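PDB 4RV0: nuclear protein localization protein 4 homolog from Drosophila melanogaster, which probably works in a complex that binds ubiquitinated proteins and is needed to export misfolded proteins from the endoplasmic reticulum for degradation by the proteasome. Local coordinates for residues B[44-55]-B[70-81]. Sequence-based numbering, arbitrary orientation.
Sequences VDGFGLFKERNF and SLRHGDMVYLKQ
Lys80 O receives the amide of Gly48 in a bond of 2.6 Å from N to O, and the CA of Phe47 closes on the same oxygen. Lys80 N answers to Gly48 O, nearly straight at 176°. One hydrogen-bonded pair further on, Phe50 N and O bond to Tyr78 O and N, both at 2.8 Å, the Phe50 N bond being the more bent at 142°. This antiparallel pairing sets short strand 48-50, outermost by count in a mixed sheet though Leu49 and Lys51 also bond to the backbone of Leu59 and Thr57, beside strand 76-80, which runs parallel to strand 10-16 on its other flank: the ubiquitin-like fold of the Npl4 N-terminal domain. On the sheet face turned to helix 31-41, Leu79, with CG anti to its backbone N (chi1 -172°), sets CD2 3.8 Å from Phe47 CB, while Leu49 CD2 packs on Leu79 CB. The other face carries the type I turn 52-55. Here Arg53 CB makes a CH-pi contact over the Tyr78 ring, 3.9 Å from its centroid, and Lys80 CB another over one face of the Phe55 ring, whose opposite face takes Arg53 O. The extended Lys80 chain brings both CB and CD against the Phe50 and Phe55 rings, CB 3.5 Å from Phe50 CE2. Tyr78 CE1 lies over one face of the Arg53 guanidinium, which also makes a cation-pi contact with an aromatic side chain of another protein's chain.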
# COMPACT_ATOMS: atom_id res chain seq x y z
N VAL B 44 -7.00 19.21 -6.25
CA VAL B 44 -6.37 19.04 -7.55
C VAL B 44 -6.82 20.03 -8.63
O VAL B 44 -7.84 20.68 -8.52
CB VAL B 44 -6.60 17.62 -8.10
CG1 VAL B 44 -5.85 16.58 -7.25
CG2 VAL B 44 -8.09 17.31 -8.14
N ASP B 45 -6.00 20.11 -9.68
CA ASP B 45 -6.27 20.89 -10.88
C ASP B 45 -6.71 19.88 -11.92
O ASP B 45 -7.19 18.80 -11.54
CB ASP B 45 -5.00 21.62 -11.32
CG ASP B 45 -4.69 22.84 -10.45
OD1 ASP B 45 -5.61 23.33 -9.77
OD2 ASP B 45 -3.52 23.28 -10.42
N GLY B 46 -6.64 20.23 -13.21
CA GLY B 46 -6.95 19.28 -14.26
C GLY B 46 -6.38 17.88 -14.07
O GLY B 46 -5.17 17.69 -14.08
N PHE B 47 -7.24 16.91 -13.77
CA PHE B 47 -6.80 15.52 -13.62
C PHE B 47 -7.53 14.57 -14.55
O PHE B 47 -8.67 14.83 -14.95
CB PHE B 47 -6.97 15.04 -12.17
CG PHE B 47 -8.41 14.95 -11.73
CD1 PHE B 47 -9.10 13.74 -11.79
CD2 PHE B 47 -9.06 16.07 -11.23
CE1 PHE B 47 -10.43 13.66 -11.37
CE2 PHE B 47 -10.39 16.00 -10.79
CZ PHE B 47 -11.07 14.79 -10.87
N GLY B 48 -6.90 13.44 -14.83
CA GLY B 48 -7.60 12.34 -15.46
C GLY B 48 -7.64 11.14 -14.52
O GLY B 48 -6.76 11.00 -13.66
N LEU B 49 -8.66 10.30 -14.66
CA LEU B 49 -8.74 9.05 -13.92
C LEU B 49 -8.56 7.89 -14.89
O LEU B 49 -9.17 7.87 -15.97
CB LEU B 49 -10.07 8.92 -13.18
CG LEU B 49 -10.36 9.97 -12.10
CD1 LEU B 49 -11.71 9.75 -11.52
CD2 LEU B 49 -9.32 9.89 -11.01
N PHE B 50 -7.74 6.93 -14.49
CA PHE B 50 -7.37 5.82 -15.36
C PHE B 50 -7.57 4.48 -14.67
O PHE B 50 -7.53 4.38 -13.44
CB PHE B 50 -5.93 5.97 -15.84
CG PHE B 50 -5.69 7.19 -16.69
CD1 PHE B 50 -5.62 7.08 -18.06
CD2 PHE B 50 -5.52 8.43 -16.11
CE1 PHE B 50 -5.39 8.19 -18.85
CE2 PHE B 50 -5.30 9.55 -16.89
CZ PHE B 50 -5.23 9.43 -18.26
N LYS B 51 -7.80 3.46 -15.49
CA LYS B 51 -8.09 2.12 -14.99
C LYS B 51 -6.85 1.42 -14.49
O LYS B 51 -6.93 0.53 -13.65
CB LYS B 51 -8.77 1.28 -16.08
CG LYS B 51 -10.26 1.52 -16.22
CD LYS B 51 -10.84 0.65 -17.33
CE LYS B 51 -12.30 0.99 -17.61
NZ LYS B 51 -13.20 0.39 -16.58
N GLU B 52 -5.70 1.85 -14.98
CA GLU B 52 -4.45 1.21 -14.62
C GLU B 52 -3.40 2.24 -14.26
O GLU B 52 -3.46 3.40 -14.67
CB GLU B 52 -3.97 0.28 -15.75
CG GLU B 52 -3.80 0.96 -17.10
CD GLU B 52 -5.12 1.26 -17.78
OE1 GLU B 52 -5.67 0.37 -18.47
OE2 GLU B 52 -5.61 2.40 -17.63
N ARG B 53 -2.41 1.79 -13.49
CA ARG B 53 -1.41 2.67 -12.91
C ARG B 53 -0.57 3.34 -13.98
O ARG B 53 0.00 4.41 -13.75
CB ARG B 53 -0.51 1.87 -11.99
CG ARG B 53 0.28 2.70 -11.04
CD ARG B 53 1.48 1.95 -10.57
NE ARG B 53 1.18 0.92 -9.59
CZ ARG B 53 1.01 1.18 -8.30
NH1 ARG B 53 1.10 2.43 -7.87
NH2 ARG B 53 0.78 0.19 -7.43
N ASN B 54 -0.49 2.71 -15.14
CA ASN B 54 0.28 3.23 -16.25
C ASN B 54 -0.48 4.22 -17.14
O ASN B 54 0.04 4.67 -18.16
CB ASN B 54 0.89 2.08 -17.06
CG ASN B 54 -0.15 1.07 -17.51
OD1 ASN B 54 -1.04 1.39 -18.29
ND2 ASN B 54 -0.05 -0.15 -16.99
N PHE B 55 -1.72 4.53 -16.77
CA PHE B 55 -2.51 5.58 -17.42
C PHE B 55 -2.84 5.33 -18.89
O PHE B 55 -2.66 6.23 -19.71
CB PHE B 55 -1.80 6.95 -17.33
CG PHE B 55 -1.44 7.39 -15.94
CD1 PHE B 55 -2.36 7.34 -14.91
CD2 PHE B 55 -0.17 7.87 -15.68
CE1 PHE B 55 -2.01 7.76 -13.63
CE2 PHE B 55 0.19 8.28 -14.41
CZ PHE B 55 -0.73 8.23 -13.39
N SER B 70 -18.45 0.19 -15.74
CA SER B 70 -17.00 0.06 -15.88
C SER B 70 -16.28 -0.29 -14.57
O SER B 70 -15.11 -0.68 -14.59
CB SER B 70 -16.40 1.32 -16.52
OG SER B 70 -16.83 2.50 -15.85
N LEU B 71 -16.96 -0.14 -13.44
CA LEU B 71 -16.29 -0.32 -12.15
C LEU B 71 -17.06 -1.22 -11.21
O LEU B 71 -18.29 -1.24 -11.21
CB LEU B 71 -16.09 1.04 -11.48
CG LEU B 71 -15.24 2.07 -12.23
CD1 LEU B 71 -15.46 3.46 -11.64
CD2 LEU B 71 -13.77 1.68 -12.16
N ARG B 72 -16.31 -1.95 -10.39
CA ARG B 72 -16.87 -2.79 -9.36
C ARG B 72 -16.46 -2.31 -7.97
O ARG B 72 -15.45 -1.62 -7.82
CB ARG B 72 -16.40 -4.23 -9.61
CG ARG B 72 -16.85 -4.75 -10.98
CD ARG B 72 -16.32 -6.14 -11.25
NE ARG B 72 -16.89 -7.13 -10.35
CZ ARG B 72 -16.72 -8.44 -10.49
NH1 ARG B 72 -16.00 -8.91 -11.50
NH2 ARG B 72 -17.28 -9.27 -9.61
N HIS B 73 -17.25 -2.67 -6.97
CA HIS B 73 -16.97 -2.34 -5.58
C HIS B 73 -15.52 -2.66 -5.20
O HIS B 73 -15.06 -3.79 -5.38
CB HIS B 73 -17.90 -3.11 -4.66
CG HIS B 73 -17.67 -2.85 -3.21
ND1 HIS B 73 -17.84 -1.60 -2.64
CD2 HIS B 73 -17.28 -3.67 -2.20
CE1 HIS B 73 -17.58 -1.67 -1.35
NE2 HIS B 73 -17.23 -2.91 -1.06
N GLY B 74 -14.80 -1.67 -4.70
CA GLY B 74 -13.42 -1.88 -4.28
C GLY B 74 -12.38 -1.69 -5.37
O GLY B 74 -11.18 -1.82 -5.10
N ASP B 75 -12.80 -1.41 -6.60
CA ASP B 75 -11.83 -1.17 -7.66
C ASP B 75 -11.00 0.07 -7.37
O ASP B 75 -11.50 1.03 -6.77
CB ASP B 75 -12.50 -1.01 -9.03
CG ASP B 75 -12.82 -2.35 -9.68
OD1 ASP B 75 -12.58 -3.40 -9.04
OD2 ASP B 75 -13.33 -2.34 -10.81
N MSE B 76 -9.74 0.04 -7.79
CA MSE B 76 -8.89 1.21 -7.66
C MSE B 76 -8.69 1.85 -9.02
O MSE B 76 -8.41 1.16 -10.01
CB MSE B 76 -7.53 0.81 -7.08
CG MSE B 76 -6.64 2.00 -6.76
SE MSE B 76 -5.68 1.75 -5.06
CE MSE B 76 -4.61 0.20 -5.57
N VAL B 77 -8.85 3.17 -9.09
CA VAL B 77 -8.47 3.91 -10.29
C VAL B 77 -7.28 4.80 -9.97
O VAL B 77 -6.92 4.97 -8.79
CB VAL B 77 -9.64 4.72 -10.89
CG1 VAL B 77 -10.75 3.78 -11.30
CG2 VAL B 77 -10.15 5.74 -9.89
N TYR B 78 -6.65 5.34 -11.00
CA TYR B 78 -5.37 6.04 -10.87
C TYR B 78 -5.48 7.45 -11.39
O TYR B 78 -5.87 7.68 -12.54
CB TYR B 78 -4.25 5.26 -11.57
CG TYR B 78 -4.08 3.88 -10.98
CD1 TYR B 78 -3.18 3.65 -9.95
CD2 TYR B 78 -4.87 2.83 -11.42
CE1 TYR B 78 -3.05 2.38 -9.38
CE2 TYR B 78 -4.75 1.57 -10.86
CZ TYR B 78 -3.85 1.35 -9.84
OH TYR B 78 -3.74 0.09 -9.30
N LEU B 79 -5.13 8.39 -10.53
CA LEU B 79 -5.25 9.79 -10.87
C LEU B 79 -3.97 10.31 -11.51
O LEU B 79 -2.87 10.10 -11.00
CB LEU B 79 -5.65 10.62 -9.63
CG LEU B 79 -6.01 12.10 -9.83
CD1 LEU B 79 -7.01 12.56 -8.77
CD2 LEU B 79 -4.77 13.01 -9.80
N LYS B 80 -4.15 10.97 -12.66
CA LYS B 80 -3.06 11.63 -13.37
C LYS B 80 -3.33 13.12 -13.51
O LYS B 80 -4.40 13.52 -13.98
CB LYS B 80 -2.92 11.04 -14.77
CG LYS B 80 -1.87 11.78 -15.60
CD LYS B 80 -1.76 11.24 -17.01
CE LYS B 80 -0.53 11.81 -17.70
NZ LYS B 80 -0.32 11.18 -19.03
N GLN B 81 -2.42 13.95 -13.02
CA GLN B 81 -2.57 15.38 -13.21
C GLN B 81 -1.99 15.82 -14.55
O GLN B 81 -0.83 16.25 -14.59
CB GLN B 81 -1.95 16.15 -12.06
CG GLN B 81 -2.36 15.60 -10.73
CD GLN B 81 -2.32 16.63 -9.63
OE1 GLN B 81 -2.97 16.48 -8.61
NE2 GLN B 81 -1.55 17.69 -9.84
O HOH W 1 -9.01 0.10 -12.49